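PDB 2GNP: transcriptional regulator from Streptococcus pneumoniae, which probably acts as a transcriptional regulator whose putative sugar-binding domain, related to Rossmann-type folds, would sense a sugar effector. Local coordinates for residues E18-E23 with K258-D263; V156-F161 with S235-V240; C191-D196 with N205-T210; K198-Y203 with A243-H248. All coordinates share one frame; numbering follows the deposited sequence.

Contact 1: residues E18-E23 with K258-D263; sequences EKYSLE and KVLEED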
loop_
_atom_site.group_PDB
_atom_site.type_symbol
_atom_site.label_atom_id
_atom_site.label_comp_id
_atom_site.label_asym_id
_atom_site.label_seq_id
_atom_site.Cartn_x
_atom_site.Cartn_y
_atom_site.Cartn_z
ATOM N N GLU A 18 -8.636 -5.172 -17.926
ATOM C CA GLU A 18 -8.257 -4.755 -19.284
ATOM C C GLU A 18 -8.235 -3.204 -19.382
ATOM O O GLU A 18 -7.343 -2.617 -20.051
ATOM C CB GLU A 18 -9.219 -5.397 -20.276
ATOM C CG GLU A 18 -8.720 -5.387 -21.722
ATOM C CD GLU A 18 -8.882 -4.018 -22.361
ATOM O OE1 GLU A 18 -8.048 -3.721 -23.255
ATOM O OE2 GLU A 18 -9.822 -3.242 -21.963
ATOM N N LYS A 19 -9.145 -2.544 -18.682
ATOM C CA LYS A 19 -9.258 -1.069 -18.767
ATOM C C LYS A 19 -7.964 -0.393 -18.288
ATOM O O LYS A 19 -7.492 0.568 -18.903
ATOM C CB LYS A 19 -10.502 -0.519 -18.054
ATOM C CG LYS A 19 -10.695 1.007 -18.185
ATOM C CD LYS A 19 -11.947 1.473 -17.478
ATOM C CE LYS A 19 -12.272 2.947 -17.663
ATOM N NZ LYS A 19 -12.750 3.193 -19.085
ATOM N N TYR A 20 -7.433 -0.878 -17.169
ATOM C CA TYR A 20 -6.274 -0.248 -16.531
ATOM C C TYR A 20 -5.002 -1.011 -16.704
ATOM O O TYR A 20 -3.945 -0.594 -16.215
ATOM C CB TYR A 20 -6.548 -0.014 -15.047
ATOM C CG TYR A 20 -7.719 0.896 -14.850
ATOM C CD1 TYR A 20 -8.964 0.408 -14.426
ATOM C CD2 TYR A 20 -7.604 2.261 -15.135
ATOM C CE1 TYR A 20 -10.069 1.265 -14.260
ATOM C CE2 TYR A 20 -8.665 3.128 -14.960
ATOM C CZ TYR A 20 -9.921 2.651 -14.529
ATOM O OH TYR A 20 -11.046 3.469 -14.370
ATOM N N SER A 21 -5.067 -2.141 -17.408
ATOM C CA SER A 21 -3.916 -3.002 -17.608
ATOM C C SER A 21 -3.327 -3.514 -16.293
ATOM O O SER A 21 -2.098 -3.578 -16.053
ATOM C CB SER A 21 -2.894 -2.396 -18.569
ATOM O OG SER A 21 -1.659 -3.098 -18.511
ATOM N N LEU A 22 -4.279 -3.919 -15.467
ATOM C CA LEU A 22 -4.027 -4.375 -14.098
ATOM C C LEU A 22 -3.961 -5.899 -14.194
ATOM O O LEU A 22 -4.908 -6.546 -14.707
ATOM C CB LEU A 22 -5.214 -3.923 -13.219
ATOM C CG LEU A 22 -5.216 -4.514 -11.833
ATOM C CD1 LEU A 22 -4.096 -3.804 -11.038
ATOM C CD2 LEU A 22 -6.529 -4.271 -11.114
ATOM N N GLU A 23 -2.890 -6.502 -13.720
ATOM C CA GLU A 23 -2.687 -7.946 -13.816
ATOM C C GLU A 23 -3.677 -8.837 -13.040
ATOM O O GLU A 23 -4.147 -9.839 -13.568
ATOM C CB GLU A 23 -1.222 -8.258 -13.473
ATOM C CG GLU A 23 -0.883 -9.702 -13.455
ATOM C CD GLU A 23 0.642 -9.960 -13.270
ATOM O OE1 GLU A 23 1.498 -9.202 -13.831
ATOM O OE2 GLU A 23 0.978 -10.938 -12.568
ATOM N N LYS A 258 -17.451 3.368 -8.212
ATOM C CA LYS A 258 -17.198 4.803 -8.082
ATOM C C LYS A 258 -15.918 5.255 -8.847
ATOM O O LYS A 258 -15.866 6.367 -9.379
ATOM C CB LYS A 258 -17.150 5.213 -6.626
ATOM C CG LYS A 258 -18.568 5.300 -5.982
ATOM C CD LYS A 258 -18.527 5.644 -4.521
ATOM C CE LYS A 258 -19.935 5.551 -3.871
ATOM N NZ LYS A 258 -20.307 4.128 -3.614
ATOM N N VAL A 259 -14.884 4.419 -8.827
ATOM C CA VAL A 259 -13.643 4.652 -9.573
ATOM C C VAL A 259 -13.999 4.796 -11.059
ATOM O O VAL A 259 -13.546 5.728 -11.726
ATOM C CB VAL A 259 -12.621 3.504 -9.346
ATOM C CG1 VAL A 259 -11.492 3.509 -10.401
ATOM C CG2 VAL A 259 -12.067 3.595 -7.926
ATOM N N LEU A 260 -14.812 3.871 -11.555
ATOM C CA LEU A 260 -15.223 3.884 -12.960
ATOM C C LEU A 260 -16.007 5.153 -13.325
ATOM O O LEU A 260 -15.722 5.814 -14.353
ATOM C CB LEU A 260 -16.003 2.618 -13.279
ATOM C CG LEU A 260 -15.152 1.335 -13.360
ATOM C CD1 LEU A 260 -16.079 0.127 -13.418
ATOM C CD2 LEU A 260 -14.161 1.330 -14.524
ATOM N N GLU A 261 -16.932 5.509 -12.444
ATOM C CA GLU A 261 -17.716 6.714 -12.576
ATOM C C GLU A 261 -16.828 7.965 -12.608
ATOM O O GLU A 261 -16.972 8.804 -13.513
ATOM C CB GLU A 261 -18.707 6.842 -11.438
ATOM C CG GLU A 261 -19.656 8.039 -11.689
ATOM C CD GLU A 261 -20.650 8.257 -10.562
ATOM O OE1 GLU A 261 -20.515 9.270 -9.828
ATOM O OE2 GLU A 261 -21.558 7.409 -10.410
ATOM N N GLU A 262 -15.934 8.090 -11.637
ATOM C CA GLU A 262 -14.989 9.204 -11.643
ATOM C C GLU A 262 -14.102 9.253 -12.893
ATOM O O GLU A 262 -13.842 10.348 -13.467
ATOM C CB GLU A 262 -14.138 9.186 -10.380
ATOM C CG GLU A 262 -13.322 10.430 -10.228
ATOM C CD GLU A 262 -12.882 10.637 -8.819
ATOM O OE1 GLU A 262 -13.746 10.692 -7.917
ATOM O OE2 GLU A 262 -11.660 10.742 -8.612
ATOM N N ASP A 263 -13.618 8.091 -13.325
ATOM C CA ASP A 263 -12.775 8.044 -14.520
ATOM C C ASP A 263 -13.589 8.531 -15.738
ATOM O O ASP A 263 -13.060 9.231 -16.595
ATOM C CB ASP A 263 -12.267 6.631 -14.769
ATOM C CG ASP A 263 -11.034 6.572 -15.677
ATOM O OD1 ASP A 263 -10.667 5.430 -16.024
ATOM O OD2 ASP A 263 -10.450 7.629 -16.051
#

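Contact 2: residues V156-F161 with S235-V240; sequences VGIGDF and SSILSV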
loop_
_atom_site.group_PDB
_atom_site.type_symbol
_atom_site.label_atom_id
_atom_site.label_comp_id
_atom_site.label_asym_id
_atom_site.label_seq_id
_atom_site.Cartn_x
_atom_site.Cartn_y
_atom_site.Cartn_z
ATOM N N VAL A 156 0.667 -3.479 0.334
ATOM C CA VAL A 156 0.527 -2.046 0.663
ATOM C C VAL A 156 -0.971 -1.660 0.837
ATOM O O VAL A 156 -1.886 -2.278 0.259
ATOM C CB VAL A 156 1.139 -1.144 -0.443
ATOM C CG1 VAL A 156 2.613 -1.474 -0.668
ATOM C CG2 VAL A 156 0.310 -1.199 -1.762
ATOM N N GLY A 157 -1.203 -0.687 1.690
ATOM C CA GLY A 157 -2.495 0.022 1.707
ATOM C C GLY A 157 -2.363 1.268 0.807
ATOM O O GLY A 157 -1.275 1.574 0.281
ATOM N N ILE A 158 -3.464 1.995 0.642
ATOM C CA ILE A 158 -3.478 3.243 -0.155
ATOM C C ILE A 158 -4.173 4.260 0.726
ATOM O O ILE A 158 -5.298 4.010 1.215
ATOM C CB ILE A 158 -4.251 3.080 -1.502
ATOM C CG1 ILE A 158 -3.485 2.115 -2.456
ATOM C CG2 ILE A 158 -4.479 4.486 -2.165
ATOM C CD1 ILE A 158 -4.332 1.650 -3.701
ATOM N N GLY A 159 -3.511 5.407 0.940
ATOM C CA GLY A 159 -4.113 6.482 1.755
ATOM C C GLY A 159 -4.738 7.571 0.882
ATOM O O GLY A 159 -4.404 7.714 -0.300
ATOM N N ASP A 160 -5.718 8.275 1.449
ATOM C CA ASP A 160 -6.356 9.362 0.714
ATOM C C ASP A 160 -5.820 10.681 1.264
ATOM O O ASP A 160 -5.049 10.660 2.220
ATOM C CB ASP A 160 -7.906 9.301 0.825
ATOM C CG ASP A 160 -8.404 9.440 2.234
ATOM O OD1 ASP A 160 -9.009 8.465 2.763
ATOM O OD2 ASP A 160 -8.187 10.498 2.849
ATOM N N PHE A 161 -6.225 11.818 0.690
ATOM C CA PHE A 161 -5.703 13.094 1.156
ATOM C C PHE A 161 -6.879 13.966 1.562
ATOM O O PHE A 161 -6.817 15.198 1.472
ATOM C CB PHE A 161 -4.866 13.735 0.072
ATOM C CG PHE A 161 -3.874 14.732 0.577
ATOM C CD1 PHE A 161 -3.953 16.056 0.174
ATOM C CD2 PHE A 161 -2.873 14.358 1.462
ATOM C CE1 PHE A 161 -3.007 17.002 0.655
ATOM C CE2 PHE A 161 -1.963 15.283 1.933
ATOM C CZ PHE A 161 -2.025 16.602 1.512
ATOM N N SER A 235 -10.619 8.415 -5.491
ATOM C CA SER A 235 -9.657 9.194 -6.306
ATOM C C SER A 235 -8.240 8.595 -6.213
ATOM O O SER A 235 -7.552 8.457 -7.230
ATOM C CB SER A 235 -9.630 10.656 -5.883
ATOM O OG SER A 235 -10.933 11.275 -6.119
ATOM N N SER A 236 -7.869 8.165 -5.005
ATOM C CA SER A 236 -6.530 7.589 -4.777
ATOM C C SER A 236 -6.349 6.278 -5.554
ATOM O O SER A 236 -5.308 6.035 -6.219
ATOM C CB SER A 236 -6.244 7.343 -3.291
ATOM O OG SER A 236 -6.536 8.507 -2.543
ATOM N N ILE A 237 -7.360 5.421 -5.499
ATOM C CA ILE A 237 -7.288 4.158 -6.213
ATOM C C ILE A 237 -7.238 4.402 -7.725
ATOM O O ILE A 237 -6.443 3.785 -8.446
ATOM C CB ILE A 237 -8.476 3.229 -5.792
ATOM C CG1 ILE A 237 -8.329 2.816 -4.282
ATOM C CG2 ILE A 237 -8.521 2.012 -6.670
ATOM C CD1 ILE A 237 -9.581 2.174 -3.746
ATOM N N LEU A 238 -8.014 5.372 -8.195
ATOM C CA LEU A 238 -7.998 5.636 -9.636
ATOM C C LEU A 238 -6.579 6.100 -10.068
ATOM O O LEU A 238 -6.060 5.692 -11.117
ATOM C CB LEU A 238 -9.044 6.697 -9.925
ATOM C CG LEU A 238 -9.113 7.186 -11.395
ATOM C CD1 LEU A 238 -9.356 6.018 -12.381
ATOM C CD2 LEU A 238 -10.207 8.229 -11.463
ATOM N N SER A 239 -5.935 6.894 -9.221
ATOM C CA SER A 239 -4.548 7.391 -9.506
ATOM C C SER A 239 -3.582 6.224 -9.631
ATOM O O SER A 239 -2.814 6.095 -10.593
ATOM C CB SER A 239 -4.016 8.296 -8.421
ATOM O OG SER A 239 -4.744 9.499 -8.312
ATOM N N VAL A 240 -3.660 5.340 -8.641
ATOM C CA VAL A 240 -2.777 4.151 -8.601
ATOM C C VAL A 240 -3.012 3.276 -9.834
ATOM O O VAL A 240 -2.047 2.771 -10.445
ATOM C CB VAL A 240 -3.101 3.403 -7.275
ATOM C CG1 VAL A 240 -2.504 2.065 -7.319
ATOM C CG2 VAL A 240 -2.555 4.275 -6.067
#

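Contact 3: residues C191-D196 with N205-T210; sequences CCRFFD and NLQERT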
loop_
_atom_site.group_PDB
_atom_site.type_symbol
_atom_site.label_atom_id
_atom_site.label_comp_id
_atom_site.label_asym_id
_atom_site.label_seq_id
_atom_site.Cartn_x
_atom_site.Cartn_y
_atom_site.Cartn_z
ATOM N N CYS A 191 2.979 3.896 0.018
ATOM C CA CYS A 191 4.346 3.819 0.544
ATOM C C CYS A 191 4.863 5.197 1.019
ATOM O O CYS A 191 6.035 5.481 0.892
ATOM C CB CYS A 191 5.317 3.229 -0.459
ATOM S SG CYS A 191 4.933 1.478 -0.769
ATOM N N CYS A 192 3.951 6.001 1.531
ATOM C CA CYS A 192 4.238 7.312 2.081
ATOM C C CYS A 192 4.703 8.340 1.045
ATOM O O CYS A 192 5.309 9.357 1.411
ATOM C CB CYS A 192 5.250 7.148 3.255
ATOM S SG CYS A 192 4.553 6.107 4.589
ATOM N N ARG A 193 4.392 8.089 -0.218
ATOM C CA ARG A 193 4.639 9.033 -1.333
ATOM C C ARG A 193 3.332 9.535 -1.854
ATOM O O ARG A 193 2.385 8.760 -2.018
ATOM C CB ARG A 193 5.529 8.455 -2.402
ATOM C CG ARG A 193 6.934 8.179 -1.783
ATOM C CD ARG A 193 7.777 7.475 -2.835
ATOM N NE ARG A 193 9.135 7.183 -2.359
ATOM C CZ ARG A 193 10.073 8.105 -2.177
ATOM N NH1 ARG A 193 9.787 9.406 -2.440
ATOM N NH2 ARG A 193 11.296 7.767 -1.716
ATOM N N PHE A 194 3.295 10.847 -2.077
ATOM C CA PHE A 194 2.059 11.577 -2.360
ATOM C C PHE A 194 1.958 11.806 -3.834
ATOM O O PHE A 194 2.928 12.256 -4.453
ATOM C CB PHE A 194 2.049 12.894 -1.547
ATOM C CG PHE A 194 1.937 12.623 -0.052
ATOM C CD1 PHE A 194 0.682 12.489 0.518
ATOM C CD2 PHE A 194 3.072 12.407 0.738
ATOM C CE1 PHE A 194 0.551 12.183 1.854
ATOM C CE2 PHE A 194 2.925 12.060 2.113
ATOM C CZ PHE A 194 1.666 11.976 2.647
ATOM N N PHE A 195 0.779 11.544 -4.379
ATOM C CA PHE A 195 0.599 11.697 -5.837
ATOM C C PHE A 195 -0.659 12.467 -6.193
ATOM O O PHE A 195 -1.594 12.588 -5.384
ATOM C CB PHE A 195 0.591 10.336 -6.517
ATOM C CG PHE A 195 -0.349 9.337 -5.868
ATOM C CD1 PHE A 195 0.155 8.289 -5.084
ATOM C CD2 PHE A 195 -1.727 9.478 -5.994
ATOM C CE1 PHE A 195 -0.729 7.334 -4.493
ATOM C CE2 PHE A 195 -2.601 8.568 -5.405
ATOM C CZ PHE A 195 -2.082 7.495 -4.627
ATOM N N ASP A 196 -0.662 12.958 -7.438
ATOM C CA ASP A 196 -1.811 13.632 -7.998
ATOM C C ASP A 196 -2.820 12.694 -8.662
ATOM O O ASP A 196 -2.762 11.460 -8.511
ATOM C CB ASP A 196 -1.328 14.732 -8.955
ATOM C CG ASP A 196 -0.788 14.176 -10.278
ATOM O OD1 ASP A 196 -0.852 12.934 -10.541
ATOM O OD2 ASP A 196 -0.352 14.998 -11.117
ATOM N N ASN A 205 10.394 18.376 -3.452
ATOM C CA ASN A 205 11.001 18.644 -2.156
ATOM C C ASN A 205 10.695 17.591 -1.067
ATOM O O ASN A 205 11.582 17.163 -0.307
ATOM C CB ASN A 205 10.638 20.049 -1.654
ATOM C CG ASN A 205 11.360 20.420 -0.355
ATOM O OD1 ASN A 205 10.955 20.050 0.749
ATOM N ND2 ASN A 205 12.438 21.197 -0.485
ATOM N N LEU A 206 9.439 17.199 -0.967
ATOM C CA LEU A 206 9.098 16.161 0.038
ATOM C C LEU A 206 9.564 14.784 -0.473
ATOM O O LEU A 206 10.073 13.969 0.315
ATOM C CB LEU A 206 7.602 16.199 0.318
ATOM C CG LEU A 206 7.050 15.161 1.314
ATOM C CD1 LEU A 206 7.726 15.344 2.668
ATOM C CD2 LEU A 206 5.504 15.276 1.383
ATOM N N GLN A 207 9.401 14.532 -1.776
ATOM C CA GLN A 207 9.827 13.259 -2.414
ATOM C C GLN A 207 11.262 12.939 -1.997
ATOM O O GLN A 207 11.577 11.809 -1.604
ATOM C CB GLN A 207 9.742 13.403 -3.946
ATOM C CG GLN A 207 10.399 12.298 -4.685
ATOM C CD GLN A 207 10.407 12.548 -6.162
ATOM O OE1 GLN A 207 11.049 13.485 -6.639
ATOM N NE2 GLN A 207 9.702 11.702 -6.907
ATOM N N GLU A 208 12.125 13.951 -2.074
ATOM C CA GLU A 208 13.581 13.793 -1.805
ATOM C C GLU A 208 13.939 13.729 -0.285
ATOM O O GLU A 208 15.094 13.494 0.109
ATOM C CB GLU A 208 14.369 14.919 -2.586
ATOM C CG GLU A 208 14.131 14.837 -4.089
ATOM C CD GLU A 208 15.072 15.693 -4.953
ATOM O OE1 GLU A 208 15.465 16.773 -4.479
ATOM O OE2 GLU A 208 15.380 15.255 -6.097
ATOM N N ARG A 209 12.961 13.926 0.581
ATOM C CA ARG A 209 13.167 13.924 2.008
ATOM C C ARG A 209 12.608 12.621 2.635
ATOM O O ARG A 209 12.671 12.470 3.855
ATOM C CB ARG A 209 12.432 15.091 2.708
ATOM C CG ARG A 209 13.108 16.459 2.637
ATOM C CD ARG A 209 12.084 17.611 2.828
ATOM N NE ARG A 209 11.199 17.516 3.997
ATOM C CZ ARG A 209 9.997 18.060 4.046
ATOM N NH1 ARG A 209 9.516 18.679 2.977
ATOM N NH2 ARG A 209 9.249 17.952 5.136
ATOM N N THR A 210 12.038 11.761 1.778
ATOM C CA THR A 210 11.233 10.617 2.283
ATOM C C THR A 210 12.070 9.312 2.249
ATOM O O THR A 210 12.737 8.999 1.257
ATOM C CB THR A 210 9.950 10.498 1.466
ATOM O OG1 THR A 210 9.218 11.724 1.606
ATOM C CG2 THR A 210 9.070 9.304 1.952
HETATM O O HOH W 1 6.596 11.637 0.799
HETATM O O HOH W 2 13.498 9.607 -1.275
#

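Contact 4: residues K198-Y203 with A243-H248; sequences KGKEVY and ANLVNH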
loop_
_atom_site.group_PDB
_atom_site.type_symbol
_atom_site.label_atom_id
_atom_site.label_comp_id
_atom_site.label_asym_id
_atom_site.label_seq_id
_atom_site.Cartn_x
_atom_site.Cartn_y
_atom_site.Cartn_z
ATOM N N LYS A 198 -3.260 11.534 -11.508
ATOM C CA LYS A 198 -2.708 10.654 -12.545
ATOM C C LYS A 198 -1.642 9.716 -11.963
ATOM O O LYS A 198 -0.984 8.967 -12.685
ATOM C CB LYS A 198 -2.025 11.519 -13.593
ATOM C CG LYS A 198 -3.032 12.278 -14.502
ATOM C CD LYS A 198 -2.201 13.018 -15.599
ATOM C CE LYS A 198 -3.023 13.341 -16.843
ATOM N NZ LYS A 198 -4.341 13.945 -16.494
ATOM N N GLY A 199 -1.472 9.781 -10.642
ATOM C CA GLY A 199 -0.572 8.887 -9.914
ATOM C C GLY A 199 0.876 9.288 -10.030
ATOM O O GLY A 199 1.789 8.485 -9.797
ATOM N N LYS A 200 1.095 10.568 -10.335
ATOM C CA LYS A 200 2.445 11.128 -10.342
ATOM C C LYS A 200 2.834 11.814 -9.029
ATOM O O LYS A 200 2.032 12.541 -8.459
ATOM C CB LYS A 200 2.582 12.081 -11.547
ATOM C CG LYS A 200 3.210 11.345 -12.755
ATOM C CD LYS A 200 2.974 9.781 -12.772
ATOM C CE LYS A 200 4.204 8.882 -12.317
ATOM N NZ LYS A 200 4.131 8.008 -11.022
ATOM N N GLU A 201 4.073 11.577 -8.579
ATOM C CA GLU A 201 4.629 12.172 -7.372
ATOM C C GLU A 201 5.120 13.607 -7.619
ATOM O O GLU A 201 6.275 13.840 -7.991
ATOM C CB GLU A 201 5.750 11.282 -6.783
ATOM C CG GLU A 201 6.085 11.596 -5.326
ATOM C CD GLU A 201 7.219 10.736 -4.784
ATOM O OE1 GLU A 201 7.758 9.952 -5.601
ATOM O OE2 GLU A 201 7.543 10.874 -3.589
ATOM N N VAL A 202 4.247 14.581 -7.370
ATOM C CA VAL A 202 4.483 15.909 -7.986
ATOM C C VAL A 202 5.406 16.823 -7.180
ATOM O O VAL A 202 6.263 17.500 -7.761
ATOM C CB VAL A 202 3.155 16.575 -8.434
ATOM C CG1 VAL A 202 2.135 16.496 -7.299
ATOM C CG2 VAL A 202 3.387 18.021 -9.014
ATOM N N TYR A 203 5.305 16.777 -5.845
ATOM C CA TYR A 203 6.074 17.662 -4.979
ATOM C C TYR A 203 7.490 17.114 -4.624
ATOM O O TYR A 203 7.716 16.387 -3.625
ATOM C CB TYR A 203 5.256 17.975 -3.732
ATOM C CG TYR A 203 5.879 18.952 -2.781
ATOM C CD1 TYR A 203 5.688 18.820 -1.403
ATOM C CD2 TYR A 203 6.636 20.037 -3.246
ATOM C CE1 TYR A 203 6.251 19.712 -0.505
ATOM C CE2 TYR A 203 7.196 20.923 -2.345
ATOM C CZ TYR A 203 7.000 20.746 -0.985
ATOM O OH TYR A 203 7.541 21.612 -0.082
ATOM N N ALA A 243 -1.471 5.070 -13.096
ATOM C CA ALA A 243 -0.001 5.057 -13.146
ATOM C C ALA A 243 0.550 3.643 -13.009
ATOM O O ALA A 243 1.777 3.429 -12.993
ATOM C CB ALA A 243 0.540 5.974 -12.068
ATOM N N ASN A 244 -0.362 2.669 -12.906
ATOM C CA ASN A 244 0.057 1.247 -12.754
ATOM C C ASN A 244 1.064 1.084 -11.629
ATOM O O ASN A 244 2.074 0.394 -11.786
ATOM C CB ASN A 244 0.615 0.655 -14.056
ATOM C CG ASN A 244 -0.419 0.649 -15.159
ATOM O OD1 ASN A 244 -0.384 1.476 -16.061
ATOM N ND2 ASN A 244 -1.335 -0.287 -15.090
ATOM N N LEU A 245 0.810 1.771 -10.515
ATOM C CA LEU A 245 1.729 1.712 -9.342
ATOM C C LEU A 245 1.771 0.358 -8.655
ATOM O O LEU A 245 2.801 0.012 -8.100
ATOM C CB LEU A 245 1.502 2.799 -8.314
ATOM C CG LEU A 245 1.555 4.229 -8.894
ATOM C CD1 LEU A 245 1.291 5.307 -7.794
ATOM C CD2 LEU A 245 2.943 4.502 -9.571
ATOM N N VAL A 246 0.660 -0.376 -8.676
ATOM C CA VAL A 246 0.655 -1.773 -8.276
ATOM C C VAL A 246 -0.022 -2.594 -9.371
ATOM O O VAL A 246 -0.658 -2.065 -10.290
ATOM C CB VAL A 246 -0.137 -1.981 -6.930
ATOM C CG1 VAL A 246 0.463 -1.086 -5.793
ATOM C CG2 VAL A 246 -1.565 -1.626 -7.195
ATOM N N ASN A 247 0.164 -3.892 -9.304
ATOM C CA ASN A 247 -0.382 -4.815 -10.328
ATOM C C ASN A 247 -1.432 -5.766 -9.820
ATOM O O ASN A 247 -1.870 -6.614 -10.574
ATOM C CB ASN A 247 0.717 -5.540 -11.129
ATOM C CG ASN A 247 1.628 -6.345 -10.276
ATOM O OD1 ASN A 247 1.217 -6.880 -9.245
ATOM N ND2 ASN A 247 2.933 -6.353 -10.638
ATOM N N HIS A 248 -1.800 -5.655 -8.539
ATOM C CA HIS A 248 -2.858 -6.497 -7.960
ATOM C C HIS A 248 -3.633 -5.708 -6.941
ATOM O O HIS A 248 -3.051 -5.172 -5.973
ATOM C CB HIS A 248 -2.216 -7.702 -7.299
ATOM C CG HIS A 248 -3.187 -8.806 -6.923
ATOM N ND1 HIS A 248 -2.770 -10.115 -6.756
ATOM C CD2 HIS A 248 -4.520 -8.795 -6.671
ATOM C CE1 HIS A 248 -3.811 -10.868 -6.420
ATOM N NE2 HIS A 248 -4.889 -10.099 -6.372
#

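Contact 1: residues E18-E23 with K258-D263
Y20 and D263 meet where the C-terminal end of helix 5-20 leans on the C-terminal helix 253-264, a good example of how one short polar bond is flanked by aliphatic contacts. The phenol OH of Y20 donates to D263 OD1 at 2.6 Å. It reaches the oxygen on its anti side, 27° out of the carboxylate plane. Ring and carboxylate approach from opposite directions with planes only 24° apart, and OD1 sits at the edge of the ring. The ring owes this reach to a CG placed anti to its own carbonyl carbon (chi1 -61°), while the aspartate reaches back from its own helix.

K19 runs alongside. Its chain is extended as far as CE, with CG lying 3.9 Å above the centre of one face of the Y20 ring. Farther along, K19 CD touches L260 CD2 at 3.7 Å. The last torsion then bends the ammonium group, so that K19 NZ stops 4.3 Å from D263 OD1, too far for a salt bridge. L260 CD2 also lies at the ring edge, 4.1 Å from Y20 CE1, and V259 CG1 comes within 4.0 Å of Y20 OH, oblique to the ring.

The second carboxylate oxygen, D263 OD2, is taken by R242 in a salt bridge, while L238 of helix 234-242 packs on both Y20 and D263. With one oxygen on a phenol and the other on an arginine, the rotation of the carboxylate is fixed. The arginine and the more distant K19 ammonium would probably favour its ionised form, which keeps OD1 available as acceptor for the phenol.

Contact 2: residues V156-F161 with S235-V240
I158 and S236 lie at the heart of a buried helix-on-sheet contact, in which the end of strand 153-160 is covered by helix 234-242. That helix belongs to a beta-alpha-beta crossover, linking the parallel neighbouring strands 223-227 and 248-252 in a mixed sheet whose parallel part is consistent with a Rossmann-like fold. The backbones come closest at D160 and S236, whose CA atoms are 5.8 Å apart.

I158 divides its two branches over the helix surface. With CG1 anti to the carbonyl carbon (chi1 -68°), the CG2 methyl is left to press on S236 CB at 3.5 Å, while the longer arm carries CD1 one turn along the helix. There the isoleucine and V240 reach toward each other tip to tip: I158 CD1 is 4.0 Å from V240 CG2 and nearly as close to the other methyl. I237 flanks the same arm, its CG1 4.2 Å from I158 CD1.

S236 supplies the polar element. Its OG lies 3.2 Å from G159 O, but it also has V187 O as a stronger partner, so the single proton cannot be assigned to the strand carbonyl with confidence. The carboxylate of D160 turns away from the helix, toward S162 and T232.

The contact is mainly apolar, I158 packing on the serine CB and on I237 and V240. The S236 hydroxyl is small enough to sit against the strand backbone, where its one proton has main-chain carbonyls, V187 O and perhaps G159 O, to point at.

Contact 3: residues C191-D196 with N205-T210
R193 and Q207 mark the nearest approach of the two backbones, their CA atoms 6.8 Å apart where a short edge strand faces the end of helix 204-207 and the type I turn Q207-T210. R193 extends its chain from CG to NE and brings NH1 to Q207 O, a bond of 3.1 Å and 163° at the hydrogen that lies close to the guanidinium plane. T210 CB lies over a face of the same group. A water at the guanidinium edge accepts from R193 NH2 and donates to both Q207 O and T210 O. Beyond the segments, E201 forms a salt bridge with NH1, and the carbonyl of I213 receives NE.

The strand is the second arm of a tight hairpin with 188-190, in which C191 and C192 turn the chain with left-handed backbone angles. From this bend C192 O accepts from a second water, which also donates to T210 OG1; that hydroxyl in turn donates to L206 O at 2.7 Å. The R209 amide reaches L206 O from the opposite face of the carbonyl. On the apolar flank, L206 CD2 meets the F194 ring obliquely, 3.8 Å from F194 CD2, and W169 meets that ring edge-to-face.

Contact 4: residues K198-Y203 with A243-H248
The flat groups that A243 and L245 meet are peptide units of the loop 198-203, not rings. The carbonyl plane of G199 has the A243 methyl and the ammonium of K200 on the same side, with L245 CD1 slightly to the other side. A243 CB is 3.6 Å from G199 O and 3.4 Å from K198 O, so one methyl rests against two successive carbonyl oxygens. L245 adds a leucine branch: its CD1 lies 3.8 Å from G199 O.

The closeness depends on G199 having no side chain where the chain faces A243; the CA atoms of these two residues are only 5.0 Å apart. Its positive phi, 79°, also suits glycine. On the other partner, the helix 234-242 ends in a Schellman motif at N244, which turns the chain so that A243 and L245 both face the loop.

K200 curls back over its own backbone. Its chain is bent at three successive torsions, of which chi2, at 26°, departs from a staggered value, and this brings NZ to G199 O at 2.7 Å, the donor tilted 29° from the carbonyl plane. In that pose NZ also approaches L245 CD2, at 4.0 Å.

The hydrogen bond thus stays within the lysine's own loop, where the ammonium would be expected to polarise the G199 carbonyl, while the two loops meet through van der Waals contact of methyl groups against carbonyl oxygens.

Contacts 2 and 3 are buried, whereas contacts 1 and 4 are only partly so and include exposed lysines. Helix 234-242 ties most of the set together: it forms one side of contact 2, its end opens into contact 4, and its L238 packs against contact 1. Contacts 1 and 4 also join directly, through N244 ND2 and Y20 O, while E201 from the loop of contact 4 bridges to R193 and Q207 in contact 3. Chemistry follows place: branched aliphatic packing at the sheet in contact 2, water and guanidinium bonding to turn carbonyls in contact 3, a phenol-carboxylate bond between helices in contact 1, and methyl-to-carbonyl contact between loops in contact 4.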